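PDB 3I44: aldehyde dehydrogenase from Bartonella henselae, which probably catalyses the NAD(P)+-dependent oxidation of aldehydes to the corresponding carboxylic acids. Local coordinates for residues L157-I162 with E487-K492; V165-P170 with C190-K195; W171-N176 with G300-A305; L310-I315 with L412-E417; I342-S347 with G382-P387. The protein carries 1 engineered substitution. All blocks are in the same frame, centred on the assembly; numbering follows the deposited sequence. Where two conformers were deposited one is given.

Interaction 1 (L157-I162 with E487-K492); sequences LHYDAI and EFLDTK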
# COMPACT_ATOMS: atom_id res chain seq x y z
N LEU A 157 9.67 -15.79 9.02
CA LEU A 157 9.26 -14.82 8.01
C LEU A 157 10.16 -14.97 6.79
O LEU A 157 11.39 -15.03 6.90
CB LEU A 157 9.31 -13.40 8.57
CG LEU A 157 8.85 -12.22 7.68
CD1 LEU A 157 7.33 -12.19 7.55
CD2 LEU A 157 9.34 -10.87 8.23
N HIS A 158 9.55 -15.07 5.62
CA HIS A 158 10.27 -15.22 4.34
C HIS A 158 9.90 -14.03 3.48
O HIS A 158 8.75 -13.57 3.50
CB HIS A 158 9.86 -16.49 3.58
CG HIS A 158 10.78 -17.66 3.74
ND1 HIS A 158 10.93 -18.63 2.77
CD2 HIS A 158 11.58 -18.03 4.77
CE1 HIS A 158 11.79 -19.54 3.19
NE2 HIS A 158 12.19 -19.21 4.40
N TYR A 159 10.88 -13.51 2.73
CA TYR A 159 10.63 -12.45 1.76
C TYR A 159 10.77 -13.06 0.38
O TYR A 159 11.79 -13.74 0.09
CB TYR A 159 11.61 -11.29 1.89
CG TYR A 159 11.48 -10.46 3.16
CD1 TYR A 159 10.65 -9.37 3.21
CD2 TYR A 159 12.15 -10.82 4.32
CE1 TYR A 159 10.50 -8.64 4.35
CE2 TYR A 159 12.03 -10.10 5.48
CZ TYR A 159 11.20 -9.00 5.49
OH TYR A 159 11.04 -8.24 6.65
N ASP A 160 9.78 -12.82 -0.48
CA ASP A 160 9.79 -13.32 -1.88
C ASP A 160 9.70 -12.16 -2.89
O ASP A 160 8.93 -11.21 -2.69
CB ASP A 160 8.54 -14.19 -2.13
CG ASP A 160 8.60 -15.58 -1.50
OD1 ASP A 160 9.66 -16.23 -1.54
OD2 ASP A 160 7.52 -16.04 -1.05
N ALA A 161 10.44 -12.26 -3.99
CA ALA A 161 10.27 -11.33 -5.10
C ALA A 161 8.76 -11.13 -5.40
O ALA A 161 8.05 -12.11 -5.63
CB ALA A 161 10.99 -11.85 -6.33
N ILE A 162 8.29 -9.89 -5.41
CA ILE A 162 6.87 -9.62 -5.68
C ILE A 162 6.48 -10.13 -7.09
O ILE A 162 5.35 -10.58 -7.30
CB ILE A 162 6.48 -8.13 -5.44
CG1 ILE A 162 4.96 -8.01 -5.25
CG2 ILE A 162 6.98 -7.22 -6.57
CD1 ILE A 162 4.43 -6.65 -4.60
N GLU A 487 9.88 -2.74 -0.64
CA GLU A 487 8.76 -2.46 -1.53
C GLU A 487 8.68 -3.47 -2.68
O GLU A 487 7.62 -3.63 -3.27
CB GLU A 487 8.84 -1.03 -2.10
CG GLU A 487 8.70 0.11 -1.10
CD GLU A 487 8.37 1.45 -1.79
OE1 GLU A 487 9.03 1.81 -2.80
OE2 GLU A 487 7.44 2.13 -1.31
N PHE A 488 9.78 -4.15 -3.02
CA PHE A 488 9.77 -5.16 -4.11
C PHE A 488 9.65 -6.62 -3.63
O PHE A 488 9.86 -7.59 -4.41
CB PHE A 488 10.96 -4.94 -5.05
CG PHE A 488 10.85 -3.66 -5.85
CD1 PHE A 488 10.11 -3.63 -7.03
CD2 PHE A 488 11.47 -2.49 -5.42
CE1 PHE A 488 9.97 -2.44 -7.75
CE2 PHE A 488 11.36 -1.30 -6.14
CZ PHE A 488 10.61 -1.27 -7.30
N LEU A 489 9.30 -6.78 -2.35
CA LEU A 489 9.16 -8.11 -1.73
C LEU A 489 7.77 -8.29 -1.15
O LEU A 489 7.21 -7.35 -0.62
CB LEU A 489 10.17 -8.24 -0.57
CG LEU A 489 11.62 -8.20 -1.07
CD1 LEU A 489 12.66 -8.03 0.06
CD2 LEU A 489 11.89 -9.46 -1.89
N ASP A 490 7.24 -9.52 -1.23
CA ASP A 490 6.11 -9.96 -0.45
C ASP A 490 6.65 -10.68 0.77
O ASP A 490 7.72 -11.33 0.73
CB ASP A 490 5.20 -10.94 -1.23
CG ASP A 490 4.16 -10.23 -2.11
OD1 ASP A 490 3.61 -9.21 -1.67
OD2 ASP A 490 3.88 -10.72 -3.24
N THR A 491 5.90 -10.57 1.85
CA THR A 491 6.18 -11.34 3.04
C THR A 491 5.32 -12.61 3.09
O THR A 491 4.13 -12.62 2.73
CB THR A 491 5.93 -10.54 4.30
OG1 THR A 491 4.68 -9.87 4.20
CG2 THR A 491 7.06 -9.47 4.54
N LYS A 492 5.94 -13.65 3.64
CA LYS A 492 5.32 -14.94 3.82
C LYS A 492 5.64 -15.46 5.24
O LYS A 492 6.81 -15.58 5.62
CB LYS A 492 5.85 -15.92 2.78
CG LYS A 492 5.18 -17.29 2.81
CD LYS A 492 5.98 -18.33 2.10
CE LYS A 492 5.84 -18.22 0.64
NZ LYS A 492 6.87 -18.96 -0.09

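Interaction 2 (V165-P170 with C190-K195); sequences VGLITP and CTMVLK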
# COMPACT_ATOMS: atom_id res chain seq x y z
N VAL A 165 7.58 -6.32 -12.48
CA VAL A 165 7.15 -5.00 -12.05
C VAL A 165 7.28 -3.96 -13.13
O VAL A 165 8.13 -4.04 -14.04
CB VAL A 165 7.91 -4.57 -10.77
CG1 VAL A 165 7.73 -5.68 -9.71
CG2 VAL A 165 9.41 -4.35 -11.06
N GLY A 166 6.42 -2.95 -13.00
CA GLY A 166 6.44 -1.76 -13.87
C GLY A 166 7.03 -0.56 -13.17
O GLY A 166 6.64 -0.22 -12.04
N LEU A 167 7.97 0.09 -13.84
CA LEU A 167 8.71 1.23 -13.30
C LEU A 167 8.52 2.42 -14.20
O LEU A 167 8.77 2.33 -15.39
CB LEU A 167 10.20 0.90 -13.17
CG LEU A 167 10.59 -0.41 -12.45
CD1 LEU A 167 12.10 -0.55 -12.32
CD2 LEU A 167 9.91 -0.47 -11.04
N ILE A 168 8.10 3.56 -13.63
CA ILE A 168 7.83 4.76 -14.43
C ILE A 168 8.49 5.95 -13.78
O ILE A 168 8.26 6.22 -12.59
CB ILE A 168 6.32 5.04 -14.61
CG1 ILE A 168 5.66 3.91 -15.39
CG2 ILE A 168 6.08 6.42 -15.31
CD1 ILE A 168 4.12 3.98 -15.39
N THR A 169 9.36 6.63 -14.53
CA THR A 169 10.20 7.66 -13.95
C THR A 169 10.02 8.98 -14.70
O THR A 169 9.68 8.98 -15.87
CB THR A 169 11.67 7.24 -14.01
OG1 THR A 169 12.01 6.89 -15.35
CG2 THR A 169 11.96 6.03 -13.11
N PRO A 170 10.29 10.11 -14.03
CA PRO A 170 10.11 11.42 -14.64
C PRO A 170 11.44 12.01 -15.16
O PRO A 170 12.44 11.29 -15.26
CB PRO A 170 9.54 12.22 -13.47
CG PRO A 170 10.30 11.68 -12.30
CD PRO A 170 10.69 10.25 -12.62
N CYS A 190 13.27 -9.43 -8.61
CA CYS A 190 12.24 -9.09 -9.60
C CYS A 190 12.84 -8.87 -10.98
O CYS A 190 14.01 -8.53 -11.08
CB CYS A 190 11.50 -7.82 -9.21
SG CYS A 190 10.57 -7.94 -7.71
N THR A 191 12.02 -9.01 -12.01
CA THR A 191 12.33 -8.51 -13.36
C THR A 191 11.37 -7.33 -13.62
O THR A 191 10.40 -7.09 -12.86
CB THR A 191 12.16 -9.63 -14.41
OG1 THR A 191 10.80 -10.04 -14.43
CG2 THR A 191 13.05 -10.87 -14.06
N MET A 192 11.65 -6.54 -14.66
CA MET A 192 11.02 -5.21 -14.74
C MET A 192 10.92 -4.65 -16.15
O MET A 192 11.74 -4.98 -17.00
CB MET A 192 11.78 -4.19 -13.87
CG MET A 192 13.22 -3.96 -14.29
SD MET A 192 14.35 -3.67 -12.89
CE MET A 192 14.43 -5.33 -12.22
N VAL A 193 9.92 -3.79 -16.35
CA VAL A 193 9.84 -2.93 -17.51
C VAL A 193 9.84 -1.49 -17.03
O VAL A 193 8.98 -1.08 -16.24
CB VAL A 193 8.60 -3.21 -18.38
CG1 VAL A 193 8.57 -2.24 -19.61
CG2 VAL A 193 8.60 -4.67 -18.84
N LEU A 194 10.83 -0.74 -17.49
CA LEU A 194 10.97 0.68 -17.22
C LEU A 194 10.47 1.49 -18.43
O LEU A 194 10.86 1.22 -19.58
CB LEU A 194 12.43 1.03 -16.94
CG LEU A 194 12.81 2.53 -16.87
CD1 LEU A 194 12.14 3.20 -15.70
CD2 LEU A 194 14.32 2.74 -16.83
N LYS A 195 9.59 2.45 -18.16
CA LYS A 195 9.25 3.49 -19.15
C LYS A 195 9.73 4.83 -18.62
O LYS A 195 9.13 5.38 -17.69
CB LYS A 195 7.73 3.57 -19.39
CG LYS A 195 7.36 4.57 -20.51
CD LYS A 195 5.98 5.18 -20.34
CE LYS A 195 6.00 6.36 -19.38
NZ LYS A 195 6.86 7.49 -19.84

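Interaction 3 (W171-N176 with G300-A305); sequences WNWPMN and GQSCNA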
# COMPACT_ATOMS: atom_id res chain seq x y z
N TRP A 171 11.42 13.32 -15.45
CA TRP A 171 12.52 14.03 -16.13
C TRP A 171 13.38 14.92 -15.23
O TRP A 171 14.40 15.43 -15.68
CB TRP A 171 11.93 14.93 -17.25
CG TRP A 171 10.78 15.73 -16.77
CD1 TRP A 171 9.46 15.39 -16.83
CD2 TRP A 171 10.83 16.97 -16.05
NE1 TRP A 171 8.69 16.36 -16.25
CE2 TRP A 171 9.51 17.34 -15.77
CE3 TRP A 171 11.87 17.82 -15.67
CZ2 TRP A 171 9.19 18.52 -15.11
CZ3 TRP A 171 11.57 18.97 -15.02
CH2 TRP A 171 10.24 19.32 -14.74
N ASN A 172 12.94 15.19 -14.01
CA ASN A 172 13.55 16.22 -13.19
C ASN A 172 14.82 15.80 -12.45
O ASN A 172 15.70 16.62 -12.27
CB ASN A 172 12.55 16.88 -12.24
CG ASN A 172 11.96 15.93 -11.21
OD1 ASN A 172 11.66 14.78 -11.52
ND2 ASN A 172 11.76 16.42 -9.99
N TRP A 173 14.88 14.56 -11.97
CA TRP A 173 16.06 14.03 -11.33
C TRP A 173 16.19 12.58 -11.86
O TRP A 173 16.06 11.60 -11.09
CB TRP A 173 15.89 14.06 -9.81
CG TRP A 173 16.15 15.39 -9.17
CD1 TRP A 173 15.23 16.29 -8.74
CD2 TRP A 173 17.42 15.92 -8.83
NE1 TRP A 173 15.85 17.38 -8.17
CE2 TRP A 173 17.20 17.18 -8.23
CE3 TRP A 173 18.73 15.46 -8.99
CZ2 TRP A 173 18.24 17.97 -7.78
CZ3 TRP A 173 19.77 16.26 -8.54
CH2 TRP A 173 19.52 17.50 -7.95
N PRO A 174 16.43 12.45 -13.17
CA PRO A 174 16.22 11.14 -13.82
C PRO A 174 17.01 9.95 -13.23
O PRO A 174 16.42 8.91 -13.02
CB PRO A 174 16.61 11.41 -15.29
CG PRO A 174 17.27 12.78 -15.31
CD PRO A 174 16.76 13.53 -14.12
N MET A 175 18.31 10.08 -12.99
CA MET A 175 19.11 8.97 -12.49
C MET A 175 18.86 8.74 -11.01
O MET A 175 18.93 7.60 -10.56
CB MET A 175 20.61 9.16 -12.70
CG MET A 175 21.16 8.60 -13.98
SD MET A 175 20.63 6.94 -14.38
CE MET A 175 19.31 7.34 -15.53
N ASN A 176 18.55 9.81 -10.26
CA ASN A 176 18.09 9.64 -8.90
C ASN A 176 16.89 8.65 -8.89
O ASN A 176 16.93 7.61 -8.23
CB ASN A 176 17.67 11.02 -8.34
CG ASN A 176 17.30 10.97 -6.88
OD1 ASN A 176 16.10 10.96 -6.51
ND2 ASN A 176 18.31 11.02 -6.03
N GLY A 300 14.02 24.92 -9.30
CA GLY A 300 12.81 24.66 -8.55
C GLY A 300 12.12 23.35 -8.89
O GLY A 300 10.99 23.09 -8.40
N GLN A 301 12.78 22.52 -9.69
CA GLN A 301 12.12 21.31 -10.25
C GLN A 301 12.45 20.11 -9.37
O GLN A 301 13.11 19.18 -9.80
CB GLN A 301 12.59 21.06 -11.69
CG GLN A 301 12.32 22.29 -12.58
CD GLN A 301 12.88 22.19 -13.96
OE1 GLN A 301 12.13 22.28 -14.93
NE2 GLN A 301 14.23 22.07 -14.08
N SER A 302 12.08 20.24 -8.10
CA SER A 302 12.32 19.24 -7.11
C SER A 302 11.03 19.08 -6.33
O SER A 302 10.49 20.05 -5.80
CB SER A 302 13.48 19.63 -6.19
OG SER A 302 14.69 19.59 -6.91
N CYS A 303 10.54 17.85 -6.26
CA CYS A 303 9.25 17.62 -5.63
C CYS A 303 9.23 18.06 -4.15
O CYS A 303 8.20 18.48 -3.65
CB CYS A 303 8.84 16.16 -5.82
SG CYS A 303 8.83 15.67 -7.62
N ASN A 304 10.38 17.98 -3.48
CA ASN A 304 10.49 18.36 -2.06
C ASN A 304 11.03 19.77 -1.78
O ASN A 304 11.31 20.12 -0.62
CB ASN A 304 11.36 17.32 -1.31
CG ASN A 304 12.84 17.42 -1.65
OD1 ASN A 304 13.23 17.98 -2.70
ND2 ASN A 304 13.67 16.85 -0.78
N ALA A 305 11.14 20.60 -2.82
CA ALA A 305 11.75 21.93 -2.65
C ALA A 305 10.97 22.72 -1.63
O ALA A 305 9.74 22.59 -1.56
CB ALA A 305 11.81 22.72 -3.98

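Interaction 4 (L310-I315 with L412-E417); sequences LVEQAI and LPFNTE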
# COMPACT_ATOMS: atom_id res chain seq x y z
N LEU A 310 7.86 30.32 5.64
CA LEU A 310 7.02 30.89 6.70
C LEU A 310 7.98 31.47 7.74
O LEU A 310 8.74 30.73 8.36
CB LEU A 310 6.08 29.82 7.30
CG LEU A 310 5.42 28.81 6.33
CD1 LEU A 310 4.58 27.81 7.09
CD2 LEU A 310 4.57 29.49 5.25
N VAL A 311 7.97 32.79 7.87
CA VAL A 311 8.97 33.51 8.66
C VAL A 311 8.37 34.20 9.88
O VAL A 311 7.33 34.89 9.80
CB VAL A 311 9.71 34.55 7.80
CG1 VAL A 311 10.87 35.19 8.61
CG2 VAL A 311 10.24 33.89 6.53
N GLU A 312 9.00 34.01 11.03
CA GLU A 312 8.56 34.67 12.25
C GLU A 312 8.52 36.20 12.01
O GLU A 312 9.38 36.77 11.33
CB GLU A 312 9.45 34.27 13.42
CG GLU A 312 8.97 34.73 14.79
CD GLU A 312 9.68 34.00 15.95
OE1 GLU A 312 9.07 33.91 17.03
OE2 GLU A 312 10.81 33.47 15.80
N GLN A 313 7.48 36.86 12.52
CA GLN A 313 7.22 38.29 12.22
C GLN A 313 8.45 39.16 12.40
O GLN A 313 8.83 39.90 11.49
CB GLN A 313 6.06 38.82 13.08
CG GLN A 313 5.61 40.24 12.71
CD GLN A 313 5.05 40.32 11.32
OE1 GLN A 313 5.63 40.94 10.43
NE2 GLN A 313 3.91 39.65 11.10
N ALA A 314 9.12 39.00 13.55
CA ALA A 314 10.34 39.76 13.87
C ALA A 314 11.39 39.78 12.75
O ALA A 314 12.09 40.75 12.65
CB ALA A 314 10.98 39.23 15.16
N ILE A 315 11.53 38.74 11.92
CA ILE A 315 12.58 38.75 10.87
C ILE A 315 12.01 38.71 9.44
O ILE A 315 12.73 38.46 8.46
CB ILE A 315 13.63 37.62 11.06
CG1 ILE A 315 12.95 36.26 11.11
CG2 ILE A 315 14.50 37.87 12.36
CD1 ILE A 315 13.81 35.13 10.64
N LEU A 412 5.64 34.45 3.57
CA LEU A 412 4.62 35.04 4.40
C LEU A 412 5.05 34.93 5.88
O LEU A 412 5.87 34.09 6.21
CB LEU A 412 3.28 34.36 4.19
CG LEU A 412 3.24 32.83 4.22
CD1 LEU A 412 1.84 32.43 4.62
CD2 LEU A 412 3.64 32.17 2.84
N PRO A 413 4.52 35.81 6.74
CA PRO A 413 4.91 35.79 8.15
C PRO A 413 4.00 34.96 9.03
O PRO A 413 2.88 34.63 8.65
CB PRO A 413 4.78 37.26 8.55
CG PRO A 413 3.59 37.72 7.77
CD PRO A 413 3.66 36.96 6.43
N PHE A 414 4.50 34.61 10.21
CA PHE A 414 3.65 34.07 11.27
C PHE A 414 4.01 34.73 12.58
O PHE A 414 5.11 35.26 12.73
CB PHE A 414 3.75 32.55 11.37
CG PHE A 414 5.07 32.05 11.88
CD1 PHE A 414 5.30 31.91 13.25
CD2 PHE A 414 6.08 31.72 10.99
CE1 PHE A 414 6.53 31.45 13.72
CE2 PHE A 414 7.31 31.25 11.45
CZ PHE A 414 7.53 31.10 12.81
N ASN A 415 3.08 34.66 13.53
CA ASN A 415 3.25 35.25 14.85
C ASN A 415 3.38 34.25 15.98
O ASN A 415 4.08 34.53 16.94
CB ASN A 415 2.09 36.20 15.13
CG ASN A 415 2.12 37.41 14.22
OD1 ASN A 415 3.03 38.24 14.31
ND2 ASN A 415 1.14 37.51 13.33
N THR A 416 2.74 33.10 15.88
CA THR A 416 2.87 32.08 16.92
C THR A 416 3.27 30.72 16.35
O THR A 416 3.14 30.45 15.13
CB THR A 416 1.55 31.88 17.66
OG1 THR A 416 0.58 31.39 16.73
CG2 THR A 416 1.05 33.18 18.32
N GLU A 417 3.72 29.84 17.23
CA GLU A 417 4.08 28.48 16.81
C GLU A 417 2.86 27.80 16.17
O GLU A 417 2.99 27.20 15.10
CB GLU A 417 4.62 27.64 17.98
CG GLU A 417 5.96 28.10 18.48
CD GLU A 417 6.52 27.20 19.59
OE1 GLU A 417 6.03 26.08 19.80
OE2 GLU A 417 7.48 27.63 20.25

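Interaction 5 (I342-S347 with G382-P387); sequences IGPVVS and GYYVRP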
# COMPACT_ATOMS: atom_id res chain seq x y z
N ILE A 342 21.47 28.69 -12.38
CA ILE A 342 20.41 27.72 -12.68
C ILE A 342 20.20 27.65 -14.21
O ILE A 342 20.57 28.58 -14.96
CB ILE A 342 19.08 27.99 -11.90
CG1 ILE A 342 18.35 29.25 -12.41
CG2 ILE A 342 19.36 28.11 -10.34
CD1 ILE A 342 17.07 29.53 -11.65
N GLY A 343 19.69 26.51 -14.67
CA GLY A 343 19.46 26.27 -16.09
C GLY A 343 18.04 26.66 -16.46
O GLY A 343 17.30 27.25 -15.64
N PRO A 344 17.63 26.33 -17.71
CA PRO A 344 16.23 26.51 -18.04
C PRO A 344 15.35 25.50 -17.31
O PRO A 344 15.86 24.50 -16.74
CB PRO A 344 16.20 26.23 -19.54
CG PRO A 344 17.27 25.30 -19.75
CD PRO A 344 18.36 25.68 -18.81
N VAL A 345 14.04 25.75 -17.29
CA VAL A 345 13.10 24.67 -16.98
C VAL A 345 12.99 23.75 -18.21
O VAL A 345 13.47 24.07 -19.31
CB VAL A 345 11.74 25.18 -16.47
CG1 VAL A 345 11.93 26.05 -15.22
CG2 VAL A 345 10.96 25.90 -17.59
N VAL A 346 12.40 22.58 -18.01
CA VAL A 346 12.63 21.45 -18.93
C VAL A 346 11.92 21.60 -20.27
O VAL A 346 12.41 21.08 -21.28
CB VAL A 346 12.20 20.09 -18.30
CG1 VAL A 346 10.70 20.04 -18.04
CG2 VAL A 346 12.64 18.91 -19.21
N SER A 347 10.77 22.26 -20.27
CA SER A 347 9.89 22.31 -21.46
C SER A 347 9.09 23.59 -21.61
O SER A 347 8.90 24.40 -20.66
CB SER A 347 8.91 21.11 -21.47
OG SER A 347 7.83 21.31 -20.57
N GLY A 382 15.27 29.41 -25.31
CA GLY A 382 15.36 28.49 -24.17
C GLY A 382 14.28 28.82 -23.16
O GLY A 382 13.80 29.95 -23.09
N TYR A 383 13.92 27.84 -22.35
CA TYR A 383 12.83 27.97 -21.38
C TYR A 383 13.35 28.54 -20.05
O TYR A 383 13.19 27.94 -18.99
CB TYR A 383 12.15 26.60 -21.19
CG TYR A 383 11.85 25.90 -22.52
CD1 TYR A 383 11.14 26.57 -23.54
CD2 TYR A 383 12.30 24.62 -22.79
CE1 TYR A 383 10.90 25.95 -24.79
CE2 TYR A 383 12.07 24.00 -24.01
CZ TYR A 383 11.35 24.67 -25.01
OH TYR A 383 11.13 24.04 -26.23
N TYR A 384 13.92 29.74 -20.11
CA TYR A 384 14.49 30.38 -18.91
C TYR A 384 13.46 31.16 -18.15
O TYR A 384 12.77 32.02 -18.72
CB TYR A 384 15.63 31.31 -19.32
CG TYR A 384 16.77 30.55 -19.95
CD1 TYR A 384 17.66 29.82 -19.16
CD2 TYR A 384 16.98 30.57 -21.31
CE1 TYR A 384 18.71 29.12 -19.72
CE2 TYR A 384 18.04 29.86 -21.89
CZ TYR A 384 18.89 29.14 -21.08
OH TYR A 384 19.94 28.46 -21.65
N VAL A 385 13.35 30.83 -16.86
CA VAL A 385 12.42 31.46 -15.97
C VAL A 385 13.27 32.33 -15.04
O VAL A 385 14.36 31.94 -14.61
CB VAL A 385 11.60 30.42 -15.18
CG1 VAL A 385 10.66 31.10 -14.17
CG2 VAL A 385 10.78 29.52 -16.12
N ARG A 386 12.76 33.51 -14.72
CA ARG A 386 13.46 34.43 -13.83
C ARG A 386 13.29 33.99 -12.39
O ARG A 386 12.16 33.78 -11.94
CB ARG A 386 12.88 35.85 -13.98
CG ARG A 386 13.05 36.47 -15.35
CD ARG A 386 12.08 37.63 -15.60
NE ARG A 386 12.37 38.79 -14.76
CZ ARG A 386 11.51 39.79 -14.56
NH1 ARG A 386 10.32 39.79 -15.13
NH2 ARG A 386 11.86 40.83 -13.80
N PRO A 387 14.39 33.93 -11.61
CA PRO A 387 14.22 33.72 -10.18
C PRO A 387 13.27 34.75 -9.59
O PRO A 387 13.51 35.96 -9.68
CB PRO A 387 15.62 33.88 -9.63
CG PRO A 387 16.51 33.53 -10.72
CD PRO A 387 15.80 33.94 -12.00
O HOH W 1 15.27 29.19 -15.41

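Interaction 1 (L157-I162 with E487-K492)
Lys-492 starts out with CG anti to its backbone N (chi1 -175°) and then bends at CD (chi3 -78°), while Asp-160 holds its carboxylate beside its own N (chi1 -75°). The two side chains therefore meet obliquely, with Lys-492 NZ 3.1 Å from Asp-160 OD2 in a salt bridge whose hydrogen bond is weak. The strands that carry them run antiparallel. His-158/Lys-492 and Asp-160/Asp-490 are hydrogen-bonded pairs, and Ile-162 N adds a bond to Phe-488 O (3.0 Å), approaching from above the carbonyl plane. On the other face, at the non-hydrogen-bonded pair, Tyr-159 lies alongside Thr-491, CE1 being 3.5 Å from Thr-491 CG2. Leu-489 crosses this tyrosine at about a right angle, its CD1 3.9 Å from Tyr-159 CB. Ile-162 CG1 packs on Asp-490 OD2 at 3.5 Å. Asp-490 makes salt bridges with Arg-451 and Arg-476 of the second subunit. Lys-492 NZ also bonds to Ala-447 O of that subunit, and Thr-491 OG1 to its Arg-478. The chemistry thus points across the dimer interface: the pairing within the chain presents charged groups that are matched by the second subunit, and Asp-160 would be expected to favour the charged form of the lysine.

Interaction 2 (V165-P170 with C190-K195)
Val-165 lays its CG2 methyl beside Met-192 CB at 3.7 Å, the two side chains pointing the same way from neighbouring strands. Two residues on, on the same face, Leu-167 CD1 crosses to Met-192 SD at 3.9 Å. The methionine chain bends at chi2 and chi3, and its end leads away from residues 165-168 after SD has passed Leu-167 CD1. Leu-194 continues the row: with CG anti to the backbone N (chi1 170°) and CD1 turned by chi2, CD1 comes 3.5 Å from Leu-167 O and 3.9 Å from Leu-167 CB, and, at about a right angle to Thr-169, 3.8 Å from CG2 of that residue. On the opposite face Lys-195 CE passes Ile-168 CG2 at 4.1 Å, and its NZ bonds to Gly-226 O. Between the faces a parallel ladder zips the backbones together: Val-193 N to Val-165 O and Leu-167 N to Val-193 O are both 2.9 Å, and the run fades at a weak bond from Thr-169 N to Lys-195 O. Helix 174-188 packs on Leu-167 and Met-192, whereas helix 62-79 covers Val-193 on the other side. Strand 156-168, helix 174-188 and strand 191-195 form a beta-alpha-beta crossover, consistent with the Rossmann-like nucleotide-binding domain of aldehyde dehydrogenases.

Interaction 3 (W171-N176 with G300-A305)
Trp-173 points its indole N-H at Ser-302: NE1 to OG is 2.8 Å, nearly straight at 173°, with the hydroxyl oxygen in the ring plane at the edge. Next to it, Asn-172 ND2 donates to Gln-301 O at 3.1 Å. The acceptor lies in the plane of the asparagine amide, but the donor stands well above the carbonyl plane, 52° out of it. Trp-171 completes the first shell. The end of its six-membered ring meets the Gln-301 amide, CZ3 lying 3.6 Å from CD, with CD at the ring edge and the two planes 61° apart. Asn-172 CB packs over one face of the Trp-171 ring, 3.5 Å above it.

The second shell begins with Gln-177, whose NE2 donates to Asn-172 OD1, so both ends of the asparagine amide are held and its rotation is fixed. Gln-177 OE1 in turn accepts from Trp-173 N, at the N-cap of helix 174-188, and Asn-298 ND2 gives Gln-301 O a second donor. Gln-301 centres an inverse gamma turn, and a type I turn runs from Ser-302 to Ala-305 through Cys-303. This loop matches the cysteine signature of aldehyde dehydrogenases, which in relatives holds the nucleophile, and Asn-172 probably occupies the position of their oxyanion-hole asparagine. The contact thus joins the start of helix 174-188, with Trp-173 against helix 117-141, to the loop between helix 287-296 and strand 308-312.

Interaction 4 (L310-I315 with L412-E417)
Leu-310 to Glu-312 pair with Leu-412 to Phe-414 as parallel neighbours in the mixed sheet that probably forms the core of the catalytic domain, near the ends of strands 308-312 and 408-414. Backbone hydrogen bonds come first. Val-311 N donates to Leu-412 O at 3.0 Å, Phe-414 N to Val-311 O at 2.9 Å, and Gln-313 N to Phe-414 O at 2.9 Å, this last one clearly bent at the hydrogen as the chain leaves the strand.

Apolar packing occupies the face that carries Leu-310, Leu-412 and Phe-414, with Glu-312 beside them. The two leucines lie side by side, CD2 to CD2 at 3.7 Å, and helix 417-425 covers them. Phe-414 has CG between its backbone N and carbonyl carbon (chi1 69°), which swings the ring across the backbone of the neighbouring strand; Phe-280 meets this ring edge-to-face.

Polar side chains gather at the exposed end. Gln-313 and Asn-415 run alongside each other with amide planes 30° apart, Asn-415 OD1 resting 3.3 Å from Gln-313 CB, while Gln-313 NE2 packs on Pro-413 CB at 3.6 Å. Glu-312 sends its carboxylate elsewhere, to Ala-281 N.

The aromatic contact is a CH-pi interaction: Glu-312 CA stands 3.8 Å from the Phe-414 ring centroid, 16° off the normal, while Leu-310 O approaches the same ring at its edge, 3.4 Å from CE2.

Interaction 5 (I342-S347 with G382-P387)
Tyr-383 begins its contact at CB, which lies 3.4 Å from Val-345 O and also touches the CG2 methyl of that valine. From CG onward the ring lies with one face against the end of 342-347: CD2 is 3.6 Å from Ser-347 C, which sits over that face toward the rim, and CE2 packs near Ser-347 CA. Val-345 O remains at the ring edge, near its plane, and Lys-348 of helix 348-363 also packs on this tyrosine. The backbone of Tyr-383 joins in too, its O accepting from Val-345 N at 2.9 Å, with the donor tilted from the carbonyl plane.

The next tyrosine works differently. Tyr-384 lies alongside Pro-344 and offers it a face, a CH-pi contact with Pro-344 CB 4.1 Å from the ring centroid, while Pro-344 CD reaches CE1 at 3.6 Å. A water bridges the backbones beyond, donating to Gly-343 O at 2.8 Å and accepting from Val-385 N at 2.9 Å. Two apolar pairs add to the packing: Val-345 CG1 with Val-385 CG2 and Ile-342 CD1 with Pro-387 CG.

Ser-347 is the N-cap of helix 348-363, with OG bonded to Gln-350 N, and Tyr-383 centres an inverse gamma turn. The arrangement is buried loop-on-loop packing at a capped helix start, with the side chain of Val-346 about 4 Å from the bound sodium ion.

How the interactions relate
Interactions 1, 2 and 5 are buried, whereas interactions 3 and 4 are partly so, and 4 runs out to exposed amides. Interactions 1 and 2 share strand 156-168, one pairing antiparallel and charged where the second subunit adjoins, the other parallel and largely apolar; Phe-488 packs on Val-165 and Leu-167. Segment 171-176 continues directly from 165-170, interactions 2 and 3 alternating along the chain. Interaction 3 touches interaction 5 through Gln-301 OE1, which probably bonds to Val-346 N, and through Trp-171 on Val-346. Interaction 4 belongs to the other large sheet, about 44 Å from interaction 2 between centres. Strand ladders dominate 1, 2 and 4; side-chain bonds carry 3, and aromatic faces with a water carry 5.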